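Local coordinates for hypothetical protein (PDB 2O8Q), which is of unknown function but has a cupin-like fold that binds a nickel ion through three histidines, consistent with a metal-dependent role, at residues T6-E11 / V85-G90; P56-H61 / R100-R105; Q66-L71 / A93-G98; V70-V75 / D109-E114. All coordinates share one frame; numbering follows the deposited sequence.

Contact 1: residues T6-E11 / V85-G90; sequences TTIQHE and VMLEAG. With EDO (1,2-ethanediol), chain G.
Ile8 carries the apolar part of this contact, its side chain meeting that of Val85 tip to tip. Its CG2 methyl, set anti to the backbone N (CG1 has chi1 -54°), reaches both partners, lying 3.8 Å from Val85 CG1 and 3.7 Å from Leu87 CD2. Away from that packing, the backbone N of Ile8 donates an almost straight bond of 3.0 Å to O1 of a 1,2-ethanediol, probably left from crystallisation. His10 follows with its ring crossing the Leu87 side chain at about a right angle. The CE1 edge of that ring comes 3.3 Å from Met86 O, near the ring plane, while ND1 shares a water with Glu88 N. At Glu11 the extended side chain runs over Gly90, with OE1 3.4 Å from Gly90 CA, and a second water joins Glu11 N to Ala89 O. The hydrogen-bonded links between the two segments run through these two waters. The strand axes lie 8.9 Å apart at 41°, too far for backbone pairing, and Ile8 and Leu87 both also touch Ala93. Such side-chain packing between strands 7-9 and 83-88, which belong to different sheets, is characteristic of the two-sheet beta-barrel of cupins.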
# COMPACT_ATOMS: atom_id res chain seq x y z
N THR A 6 -9.53 10.05 -11.37
CA THR A 6 -8.32 10.24 -12.14
C THR A 6 -7.85 11.68 -11.93
O THR A 6 -8.64 12.61 -12.07
CB THR A 6 -8.50 9.94 -13.65
OG1 THR A 6 -9.01 8.60 -13.78
CG2 THR A 6 -7.20 10.07 -14.42
N THR A 7 -6.57 11.84 -11.58
CA THR A 7 -6.06 13.11 -11.09
C THR A 7 -4.83 13.49 -11.85
O THR A 7 -3.81 12.81 -11.82
CB THR A 7 -5.82 13.08 -9.55
OG1 THR A 7 -7.09 12.80 -8.92
CG2 THR A 7 -5.27 14.42 -9.04
N ILE A 8 -4.97 14.62 -12.56
CA ILE A 8 -3.95 15.10 -13.49
C ILE A 8 -3.36 16.37 -12.96
O ILE A 8 -4.08 17.24 -12.44
CB ILE A 8 -4.60 15.41 -14.87
CG1 ILE A 8 -5.37 14.18 -15.39
CG2 ILE A 8 -3.55 15.95 -15.86
CD1 ILE A 8 -4.52 12.88 -15.54
N GLN A 9 -2.04 16.49 -13.10
CA GLN A 9 -1.36 17.76 -12.86
C GLN A 9 -0.40 18.06 -13.98
O GLN A 9 0.13 17.19 -14.62
CB GLN A 9 -0.62 17.79 -11.53
CG GLN A 9 -1.50 18.27 -10.37
CD GLN A 9 -1.99 19.76 -10.49
OE1 GLN A 9 -3.06 20.09 -9.99
NE2 GLN A 9 -1.22 20.60 -11.19
N HIS A 10 -0.21 19.34 -14.22
CA HIS A 10 0.70 19.81 -15.26
C HIS A 10 1.72 20.74 -14.60
O HIS A 10 1.39 21.42 -13.62
CB HIS A 10 -0.08 20.56 -16.35
CG HIS A 10 -1.18 19.76 -17.02
ND1 HIS A 10 -0.94 18.78 -17.97
CD2 HIS A 10 -2.53 19.80 -16.86
CE1 HIS A 10 -2.08 18.25 -18.36
NE2 HIS A 10 -3.06 18.87 -17.72
N GLU A 11 2.93 20.79 -15.13
CA GLU A 11 3.96 21.70 -14.64
C GLU A 11 3.75 23.10 -15.26
O GLU A 11 3.81 23.22 -16.47
CB GLU A 11 5.32 21.17 -15.04
CG GLU A 11 6.44 22.00 -14.48
CD GLU A 11 7.76 21.35 -14.67
OE1 GLU A 11 7.88 20.37 -15.45
OE2 GLU A 11 8.71 21.84 -14.04
N VAL A 85 -6.78 13.45 -22.05
CA VAL A 85 -5.80 14.22 -21.28
C VAL A 85 -4.50 14.17 -22.04
O VAL A 85 -3.95 13.09 -22.27
CB VAL A 85 -5.48 13.53 -19.89
CG1 VAL A 85 -4.38 14.33 -19.21
CG2 VAL A 85 -6.72 13.39 -19.04
N MSE A 86 -3.93 15.33 -22.35
CA MSE A 86 -2.62 15.43 -22.96
C MSE A 86 -1.54 15.81 -21.92
O MSE A 86 -1.66 16.84 -21.27
CB MSE A 86 -2.67 16.45 -24.07
CG MSE A 86 -1.32 16.87 -24.57
SE MSE A 86 -0.61 15.49 -25.74
CE MSE A 86 -1.82 15.58 -27.27
N LEU A 87 -0.52 14.98 -21.74
CA LEU A 87 0.51 15.25 -20.78
C LEU A 87 1.84 15.52 -21.47
O LEU A 87 2.24 14.76 -22.35
CB LEU A 87 0.72 14.03 -19.86
CG LEU A 87 -0.37 13.58 -18.93
CD1 LEU A 87 0.14 12.32 -18.10
CD2 LEU A 87 -0.77 14.74 -18.04
N GLU A 88 2.56 16.54 -21.01
CA GLU A 88 3.90 16.82 -21.50
C GLU A 88 4.87 16.60 -20.34
O GLU A 88 4.42 16.24 -19.23
CB GLU A 88 4.02 18.29 -21.94
CG GLU A 88 3.07 18.72 -23.02
CD GLU A 88 3.29 20.19 -23.34
OE1 GLU A 88 4.17 20.46 -24.17
OE2 GLU A 88 2.60 21.05 -22.76
N ALA A 89 6.16 16.88 -20.54
CA ALA A 89 7.13 16.70 -19.44
C ALA A 89 6.64 17.45 -18.19
O ALA A 89 6.22 18.63 -18.30
CB ALA A 89 8.54 17.15 -19.83
N GLY A 90 6.73 16.78 -17.03
CA GLY A 90 6.33 17.38 -15.77
C GLY A 90 4.89 17.06 -15.43
O GLY A 90 4.47 17.34 -14.34
C1 EDO G . -8.27 15.42 -13.13
O1 EDO G . -7.43 16.31 -12.37
C2 EDO G . -9.00 16.11 -14.29
O2 EDO G . -8.30 17.26 -14.82
O HOH W 1 1.51 18.40 -19.11
O HOH W 2 3.60 19.53 -17.71

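Contact 2: residues P56-H61 / R100-R105; sequences PTWHTH and RHRELR. With NI (nickel (II) ion), chain C.
His59 and His101 face each other as a hydrogen-bonded antiparallel pair, the only beta bridge between these segments. His59 N donates to His101 O at 2.9 Å, and His101 N returns a bond to His59 O at 3.0 Å, so both backbone groups of each residue are satisfied. With chi1 near +65° in both, CG sits between the backbone N and the carbonyl carbon, and the two rings swing to the same side until their NE2 atoms bind one nickel ion. His61 NE2 joins them; each of the three nitrogens is 2.1 Å from the nickel, and three waters bring the ligands to six. The remaining ring nitrogens are also occupied. His59 ND1 gives a nearly linear bond of 2.8 Å to Thr57 O, which lies in the ring plane, whereas His61 ND1 bonds to Thr123 OG1 and His101 ND1 to Val99 O. Another water connects Thr57 O with Glu103 N.

On the other side of the strand, Arg102 lays its extended chain over the Trp58 indole. Its CD stands 3.6 Å from the centroid of the five-membered ring, 9° off the normal, a CH-pi contact. The guanidinium continues over NE1, its plane 17° from the ring, and NH2 forms a salt bridge with Glu78. Pro56 CB rests 3.2 Å from Glu103 O. Carbonyl partners at ND1 of His59 and His101 are consistent with protons on those two atoms and NE2 lone pairs turned to the metal; three of six ligands being waters is consistent with a site where other ligands could bind.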
# COMPACT_ATOMS: atom_id res chain seq x y z
N PRO A 56 -5.67 2.04 -30.03
CA PRO A 56 -6.03 2.39 -28.65
C PRO A 56 -7.19 1.54 -28.16
O PRO A 56 -8.31 1.63 -28.69
CB PRO A 56 -6.42 3.88 -28.74
CG PRO A 56 -6.43 4.23 -30.15
CD PRO A 56 -6.27 2.99 -30.98
N THR A 57 -6.92 0.72 -27.15
CA THR A 57 -7.86 -0.26 -26.65
C THR A 57 -8.21 0.07 -25.19
O THR A 57 -7.29 0.17 -24.39
CB THR A 57 -7.20 -1.63 -26.72
OG1 THR A 57 -6.77 -1.84 -28.08
CG2 THR A 57 -8.17 -2.68 -26.35
N TRP A 58 -9.50 0.29 -24.91
CA TRP A 58 -9.96 0.48 -23.53
C TRP A 58 -9.58 -0.72 -22.70
O TRP A 58 -9.80 -1.87 -23.09
CB TRP A 58 -11.45 0.70 -23.48
CG TRP A 58 -11.90 2.03 -23.98
CD1 TRP A 58 -12.47 2.29 -25.22
CD2 TRP A 58 -11.91 3.29 -23.28
NE1 TRP A 58 -12.79 3.62 -25.34
CE2 TRP A 58 -12.50 4.25 -24.16
CE3 TRP A 58 -11.52 3.70 -22.00
CZ2 TRP A 58 -12.66 5.57 -23.80
CZ3 TRP A 58 -11.71 5.00 -21.64
CH2 TRP A 58 -12.24 5.93 -22.54
N HIS A 59 -9.00 -0.49 -21.53
CA HIS A 59 -8.54 -1.58 -20.69
C HIS A 59 -8.48 -1.09 -19.24
O HIS A 59 -8.66 0.09 -18.95
CB HIS A 59 -7.16 -2.10 -21.14
CG HIS A 59 -6.06 -1.09 -21.00
ND1 HIS A 59 -5.79 -0.16 -21.99
CD2 HIS A 59 -5.17 -0.85 -20.01
CE1 HIS A 59 -4.77 0.59 -21.61
NE2 HIS A 59 -4.37 0.19 -20.42
N THR A 60 -8.22 -2.05 -18.35
CA THR A 60 -8.02 -1.81 -16.94
C THR A 60 -6.82 -2.63 -16.46
O THR A 60 -6.44 -3.63 -17.06
CB THR A 60 -9.24 -2.24 -16.10
OG1 THR A 60 -9.41 -3.68 -16.20
CG2 THR A 60 -10.51 -1.58 -16.59
N HIS A 61 -6.27 -2.20 -15.35
CA HIS A 61 -5.19 -2.93 -14.67
C HIS A 61 -5.61 -3.29 -13.26
O HIS A 61 -6.25 -2.48 -12.59
CB HIS A 61 -3.91 -2.11 -14.61
CG HIS A 61 -3.50 -1.56 -15.94
ND1 HIS A 61 -3.06 -2.35 -16.97
CD2 HIS A 61 -3.46 -0.28 -16.37
CE1 HIS A 61 -2.80 -1.57 -18.02
NE2 HIS A 61 -3.05 -0.31 -17.69
N ARG A 100 -11.07 2.46 -16.13
CA ARG A 100 -11.10 2.17 -17.56
C ARG A 100 -10.42 3.29 -18.30
O ARG A 100 -10.75 4.46 -18.10
CB ARG A 100 -12.51 1.94 -18.07
CG ARG A 100 -13.19 0.73 -17.50
CD ARG A 100 -14.59 0.60 -18.11
NE ARG A 100 -15.36 -0.46 -17.51
CZ ARG A 100 -16.04 -0.34 -16.36
NH1 ARG A 100 -16.05 0.80 -15.66
NH2 ARG A 100 -16.72 -1.39 -15.90
N HIS A 101 -9.44 2.95 -19.11
CA HIS A 101 -8.64 3.96 -19.80
C HIS A 101 -7.99 3.41 -21.05
O HIS A 101 -8.01 2.22 -21.33
CB HIS A 101 -7.57 4.54 -18.87
CG HIS A 101 -6.53 3.53 -18.52
ND1 HIS A 101 -6.78 2.47 -17.67
CD2 HIS A 101 -5.25 3.37 -18.95
CE1 HIS A 101 -5.70 1.70 -17.62
NE2 HIS A 101 -4.75 2.24 -18.37
N ARG A 102 -7.41 4.31 -21.84
CA ARG A 102 -6.66 3.86 -23.00
C ARG A 102 -5.64 4.96 -23.33
O ARG A 102 -5.76 6.08 -22.82
CB ARG A 102 -7.60 3.55 -24.18
CG ARG A 102 -8.41 4.72 -24.69
CD ARG A 102 -9.25 4.37 -25.89
NE ARG A 102 -10.12 5.45 -26.34
CZ ARG A 102 -10.81 5.40 -27.48
NH1 ARG A 102 -10.71 4.33 -28.26
NH2 ARG A 102 -11.61 6.41 -27.83
N GLU A 103 -4.63 4.58 -24.12
CA GLU A 103 -3.62 5.54 -24.60
C GLU A 103 -3.93 5.84 -26.04
O GLU A 103 -4.03 4.92 -26.85
CB GLU A 103 -2.21 4.98 -24.52
CG GLU A 103 -1.16 6.04 -24.83
CD GLU A 103 -0.24 5.63 -25.98
OE1 GLU A 103 0.07 4.42 -26.12
OE2 GLU A 103 0.15 6.54 -26.74
N LEU A 104 -4.11 7.13 -26.35
CA LEU A 104 -4.51 7.53 -27.69
C LEU A 104 -3.35 7.71 -28.66
O LEU A 104 -3.45 7.36 -29.83
CB LEU A 104 -5.31 8.81 -27.63
CG LEU A 104 -6.63 8.75 -26.86
CD1 LEU A 104 -7.40 10.10 -26.95
CD2 LEU A 104 -7.53 7.64 -27.41
N ARG A 105 -2.25 8.26 -28.17
CA ARG A 105 -1.10 8.57 -29.02
C ARG A 105 0.00 9.09 -28.15
O ARG A 105 -0.25 9.55 -27.04
CB ARG A 105 -1.47 9.63 -30.09
CG ARG A 105 -2.27 10.84 -29.60
CD ARG A 105 -2.69 11.80 -30.69
NE ARG A 105 -3.51 11.21 -31.73
CZ ARG A 105 -4.82 11.00 -31.64
NH1 ARG A 105 -5.46 11.33 -30.53
NH2 ARG A 105 -5.49 10.49 -32.66
NI NI C . -3.05 1.19 -19.13
O HOH W 3 -4.40 1.68 -24.86
O HOH W 4 -1.74 2.24 -17.84
O HOH W 5 -1.39 0.26 -20.14
O HOH W 6 -2.74 2.76 -20.57

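Contact 3: residues Q66-L71 / A93-G98; sequences QLFYVL and AFQPPG
Phe68 and Ala93 pair through two backbone bonds: Phe68 N to Ala93 O and Ala93 N to Phe68 O, both 2.9 Å. One step along, Leu67 and Phe94 form the non-hydrogen-bonded pair, and beyond it Gln95 N donates to Gln66 O at 3.0 Å, although Gln95 has already left the strand. Leu67 has CG anti to the backbone N (chi1 -178°), a setting that brings CD1 across the strand to 3.6 Å from Ala93 O and also near Phe94 CB. The Phe94 ring approaches Gln66 O with CD1 at 3.5 Å, and Pro96 N lies above one of its faces, towards the rim.

Strands 66-72 and 92-94 are neighbours in the six-stranded antiparallel sheet of the cupin fold. Leu67 and Phe94 occupy the face that packs on a second subunit, while Phe68 and Ala93 point to the barrel interior.

Phe68 CG lies beside its own backbone N (chi1 -68°), and the ring turns its CE2 edge to the Gln95 amide, 3.6 Å from CD, with the two planes steeply inclined to each other. Gln66 extends fully beyond CG to set its amide almost perpendicular to that of Gln95, the planes 88° apart. Gln66 NE2 donates to Glu114 OE2, and Gln66 OE1 accepts from a water that also donates to Pro96 O. A second water donates to Gln95 O and is held weakly by Gln66 N.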
# COMPACT_ATOMS: atom_id res chain seq x y z
N GLN A 66 -1.41 3.47 -8.80
CA GLN A 66 -0.78 3.64 -10.08
C GLN A 66 -0.59 5.13 -10.45
O GLN A 66 -1.54 5.88 -10.50
CB GLN A 66 -1.63 2.96 -11.17
CG GLN A 66 -0.95 2.99 -12.53
CD GLN A 66 -1.67 2.07 -13.53
OE1 GLN A 66 -2.90 2.13 -13.63
NE2 GLN A 66 -0.88 1.24 -14.26
N LEU A 67 0.67 5.51 -10.70
CA LEU A 67 0.99 6.90 -11.04
C LEU A 67 1.96 6.97 -12.19
O LEU A 67 2.93 6.21 -12.22
CB LEU A 67 1.68 7.59 -9.84
CG LEU A 67 2.07 9.07 -9.96
CD1 LEU A 67 0.88 10.02 -10.18
CD2 LEU A 67 2.84 9.52 -8.69
N PHE A 68 1.72 7.89 -13.14
CA PHE A 68 2.65 8.17 -14.23
C PHE A 68 3.15 9.60 -14.07
O PHE A 68 2.37 10.52 -13.74
CB PHE A 68 1.95 8.09 -15.58
CG PHE A 68 1.53 6.69 -15.91
CD1 PHE A 68 2.43 5.78 -16.45
CD2 PHE A 68 0.30 6.22 -15.51
CE1 PHE A 68 2.06 4.47 -16.67
CE2 PHE A 68 -0.04 4.92 -15.74
CZ PHE A 68 0.83 4.04 -16.30
N TYR A 69 4.45 9.76 -14.31
CA TYR A 69 5.10 11.09 -14.35
C TYR A 69 5.90 11.19 -15.64
O TYR A 69 6.80 10.45 -15.85
CB TYR A 69 5.99 11.33 -13.12
CG TYR A 69 6.50 12.75 -12.99
CD1 TYR A 69 7.61 13.14 -13.71
CD2 TYR A 69 5.82 13.69 -12.24
CE1 TYR A 69 8.06 14.45 -13.62
CE2 TYR A 69 6.26 14.98 -12.14
CZ TYR A 69 7.38 15.37 -12.84
OH TYR A 69 7.82 16.68 -12.76
N VAL A 70 5.52 12.12 -16.50
CA VAL A 70 6.17 12.25 -17.81
C VAL A 70 7.51 12.97 -17.69
O VAL A 70 7.61 14.08 -17.17
CB VAL A 70 5.26 12.95 -18.83
CG1 VAL A 70 6.01 13.04 -20.18
CG2 VAL A 70 3.95 12.19 -18.96
N LEU A 71 8.56 12.30 -18.20
CA LEU A 71 9.94 12.81 -18.10
C LEU A 71 10.36 13.56 -19.37
O LEU A 71 11.22 14.44 -19.34
CB LEU A 71 10.89 11.64 -17.82
CG LEU A 71 10.61 10.86 -16.52
CD1 LEU A 71 11.43 9.56 -16.50
CD2 LEU A 71 10.88 11.75 -15.30
N ALA A 93 -0.27 11.67 -14.02
CA ALA A 93 -1.59 11.12 -14.03
C ALA A 93 -1.67 10.03 -12.99
O ALA A 93 -0.99 9.00 -13.08
CB ALA A 93 -1.97 10.53 -15.40
N PHE A 94 -2.53 10.24 -12.00
CA PHE A 94 -2.87 9.23 -11.00
C PHE A 94 -4.10 8.47 -11.54
O PHE A 94 -5.13 9.09 -11.83
CB PHE A 94 -3.18 9.86 -9.65
CG PHE A 94 -3.86 8.91 -8.68
CD1 PHE A 94 -3.15 7.89 -8.06
CD2 PHE A 94 -5.21 8.96 -8.51
CE1 PHE A 94 -3.82 6.99 -7.24
CE2 PHE A 94 -5.83 8.04 -7.69
CZ PHE A 94 -5.13 7.10 -7.08
N GLN A 95 -3.95 7.14 -11.68
CA GLN A 95 -4.98 6.29 -12.23
C GLN A 95 -5.56 5.45 -11.10
O GLN A 95 -4.92 4.56 -10.59
CB GLN A 95 -4.45 5.38 -13.30
CG GLN A 95 -3.90 6.16 -14.47
CD GLN A 95 -3.61 5.30 -15.71
OE1 GLN A 95 -3.58 4.02 -15.67
NE2 GLN A 95 -3.39 5.99 -16.84
N PRO A 96 -6.81 5.71 -10.76
CA PRO A 96 -7.44 4.94 -9.71
C PRO A 96 -7.45 3.44 -9.98
O PRO A 96 -7.44 3.01 -11.14
CB PRO A 96 -8.93 5.46 -9.70
CG PRO A 96 -8.84 6.83 -10.25
CD PRO A 96 -7.71 6.81 -11.24
N PRO A 97 -7.54 2.65 -8.93
CA PRO A 97 -7.58 1.20 -9.10
C PRO A 97 -8.60 0.74 -10.14
O PRO A 97 -9.79 1.00 -10.03
CB PRO A 97 -7.97 0.71 -7.67
CG PRO A 97 -7.34 1.72 -6.78
CD PRO A 97 -7.60 3.04 -7.49
N GLY A 98 -8.11 0.08 -11.18
CA GLY A 98 -8.96 -0.48 -12.19
C GLY A 98 -9.71 0.48 -13.11
O GLY A 98 -10.65 0.09 -13.80
O HOH W 7 -5.48 1.82 -12.71
O HOH W 8 -4.27 3.89 -7.98

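Contact 4: residues V70-V75 / D109-E114; sequences VLRGWV and DLEVLE
Leu110 supplies the main bump of this contact, filling the hollow between Val70 and Val75. Its CG is anti to the backbone N (chi1 175°), which carries CD1 back towards the other segment, 3.8 Å from Val75 CB and 4.1 Å from Val70 CG1, at about a right angle to the Val70 side chain. The same methyl rests near the carbonyl oxygens of Arg72 and Trp74. Next to it Val112 leans obliquely on Val70, CG2 to CG2 at 4.1 Å. On the reverse face Leu71 CD1 settles between Glu111 CG and Leu113 CB.

The backbone shape comes from a classic beta bulge, in which Leu71 and Arg72 both face Glu111. Glu111 O accepts from Leu71 N at 2.7 Å and from Arg72 N at 3.1 Å, the latter on a lone pair, and Glu111 N donates back to Arg72 O from above the carbonyl plane. Arg72, bent at chi3 (58°), spreads its guanidinium over Asp109, whose CB lies 3.6 Å above the centre of the plane. The Asp109 carboxylate is near enough for charge attraction to that guanidinium but beyond a salt bridge, OD2 lying well out of its plane; Asp109 OD1 is bonded to Ser107. Gly73 fits the narrow gap beside Asp109 OD1, which is 3.4 Å from its CA.

The bulge and Gly73 mark where the chain turns from strand 66-72 into strand 74-79, passing from one sheet to the other. Strand 42-48 lies on the far side of strand 111-116, Val70 also touches Leu87 of strand 83-88, and Leu71 meets Leu71 of the second subunit.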
# COMPACT_ATOMS: atom_id res chain seq x y z
N VAL A 70 5.52 12.12 -16.50
CA VAL A 70 6.17 12.25 -17.81
C VAL A 70 7.51 12.97 -17.69
O VAL A 70 7.61 14.08 -17.17
CB VAL A 70 5.26 12.95 -18.83
CG1 VAL A 70 6.01 13.04 -20.18
CG2 VAL A 70 3.95 12.19 -18.96
N LEU A 71 8.56 12.30 -18.20
CA LEU A 71 9.94 12.81 -18.10
C LEU A 71 10.36 13.56 -19.37
O LEU A 71 11.22 14.44 -19.34
CB LEU A 71 10.89 11.64 -17.82
CG LEU A 71 10.61 10.86 -16.52
CD1 LEU A 71 11.43 9.56 -16.50
CD2 LEU A 71 10.88 11.75 -15.30
N ARG A 72 9.81 13.14 -20.52
CA ARG A 72 10.20 13.67 -21.85
C ARG A 72 9.07 13.36 -22.81
O ARG A 72 8.39 12.36 -22.69
CB ARG A 72 11.48 13.00 -22.33
CG ARG A 72 12.08 13.62 -23.59
CD ARG A 72 13.37 12.85 -24.06
NE ARG A 72 13.08 11.43 -24.33
CZ ARG A 72 13.64 10.69 -25.28
NH1 ARG A 72 14.54 11.22 -26.11
NH2 ARG A 72 13.29 9.40 -25.42
N GLY A 73 8.85 14.27 -23.75
CA GLY A 73 7.87 14.04 -24.79
C GLY A 73 6.49 14.31 -24.30
O GLY A 73 6.27 15.11 -23.37
N TRP A 74 5.52 13.67 -24.95
CA TRP A 74 4.13 13.85 -24.57
C TRP A 74 3.34 12.58 -24.84
O TRP A 74 3.75 11.74 -25.61
CB TRP A 74 3.53 15.05 -25.31
CG TRP A 74 3.50 14.96 -26.82
CD1 TRP A 74 4.35 15.59 -27.69
CD2 TRP A 74 2.60 14.18 -27.65
NE1 TRP A 74 4.04 15.25 -28.99
CE2 TRP A 74 2.98 14.40 -29.00
CE3 TRP A 74 1.50 13.33 -27.40
CZ2 TRP A 74 2.34 13.78 -30.06
CZ3 TRP A 74 0.87 12.72 -28.46
CH2 TRP A 74 1.28 12.96 -29.76
N VAL A 75 2.25 12.42 -24.12
CA VAL A 75 1.39 11.25 -24.30
C VAL A 75 -0.04 11.70 -23.99
O VAL A 75 -0.27 12.51 -23.09
CB VAL A 75 1.80 10.11 -23.35
CG1 VAL A 75 1.83 10.56 -21.87
CG2 VAL A 75 0.93 8.88 -23.54
N ASP A 109 9.66 10.53 -28.72
CA ASP A 109 10.61 10.67 -27.63
C ASP A 109 9.97 10.50 -26.24
O ASP A 109 10.59 10.84 -25.24
CB ASP A 109 11.34 11.99 -27.73
CG ASP A 109 10.45 13.18 -27.54
OD1 ASP A 109 9.22 13.09 -27.72
OD2 ASP A 109 10.99 14.24 -27.19
N LEU A 110 8.75 10.00 -26.17
CA LEU A 110 8.14 9.83 -24.85
C LEU A 110 9.02 9.01 -23.89
O LEU A 110 9.50 7.92 -24.23
CB LEU A 110 6.79 9.12 -24.94
CG LEU A 110 6.08 8.77 -23.62
CD1 LEU A 110 5.62 10.07 -22.97
CD2 LEU A 110 4.95 7.76 -23.86
N GLU A 111 9.18 9.54 -22.67
CA GLU A 111 9.75 8.80 -21.54
C GLU A 111 8.89 9.09 -20.32
O GLU A 111 8.69 10.26 -20.01
CB GLU A 111 11.19 9.26 -21.30
CG GLU A 111 11.98 8.37 -20.35
CD GLU A 111 13.43 8.81 -20.21
OE1 GLU A 111 13.72 10.00 -20.46
OE2 GLU A 111 14.28 7.97 -19.85
N VAL A 112 8.40 8.06 -19.64
CA VAL A 112 7.47 8.23 -18.55
C VAL A 112 7.83 7.27 -17.44
O VAL A 112 8.06 6.08 -17.69
CB VAL A 112 5.99 8.09 -19.06
CG1 VAL A 112 5.74 6.75 -19.69
CG2 VAL A 112 4.99 8.40 -17.92
N LEU A 113 7.81 7.74 -16.21
CA LEU A 113 8.00 6.90 -15.04
C LEU A 113 6.63 6.42 -14.57
O LEU A 113 5.69 7.18 -14.42
CB LEU A 113 8.66 7.72 -13.93
CG LEU A 113 8.91 7.04 -12.59
CD1 LEU A 113 9.95 5.89 -12.67
CD2 LEU A 113 9.31 8.11 -11.49
N GLU A 114 6.54 5.12 -14.33
CA GLU A 114 5.35 4.48 -13.81
C GLU A 114 5.72 3.90 -12.45
O GLU A 114 6.72 3.21 -12.33
CB GLU A 114 4.83 3.32 -14.70
CG GLU A 114 3.57 2.62 -14.16
CD GLU A 114 3.02 1.57 -15.08
OE1 GLU A 114 3.77 1.05 -15.95
OE2 GLU A 114 1.81 1.20 -14.94

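Strand 66-72 ties contacts 3 and 4 together: they share Val70 and Leu71, and Tyr69 N of contact 3 lies 2.9 Å from Leu113 O of contact 4. Contact 1 adjoins both through Gly90 N and Val70 O, 2.8 Å apart, while Thr7 O meets Phe94 N at 2.9 Å, extending the sheet of contact 3 to its edge strand. Contact 2 holds the nickel. Contact 3 is its close neighbour, with the Gln95 side chain about 5 Å from the metal, whereas the side chains of Val75 (contact 4) and Leu87 (contact 1) are about 10 and 12 Å from the nickel. Contacts 1, 3 and 4 also touch the second subunit; contact 2 touches no other chain.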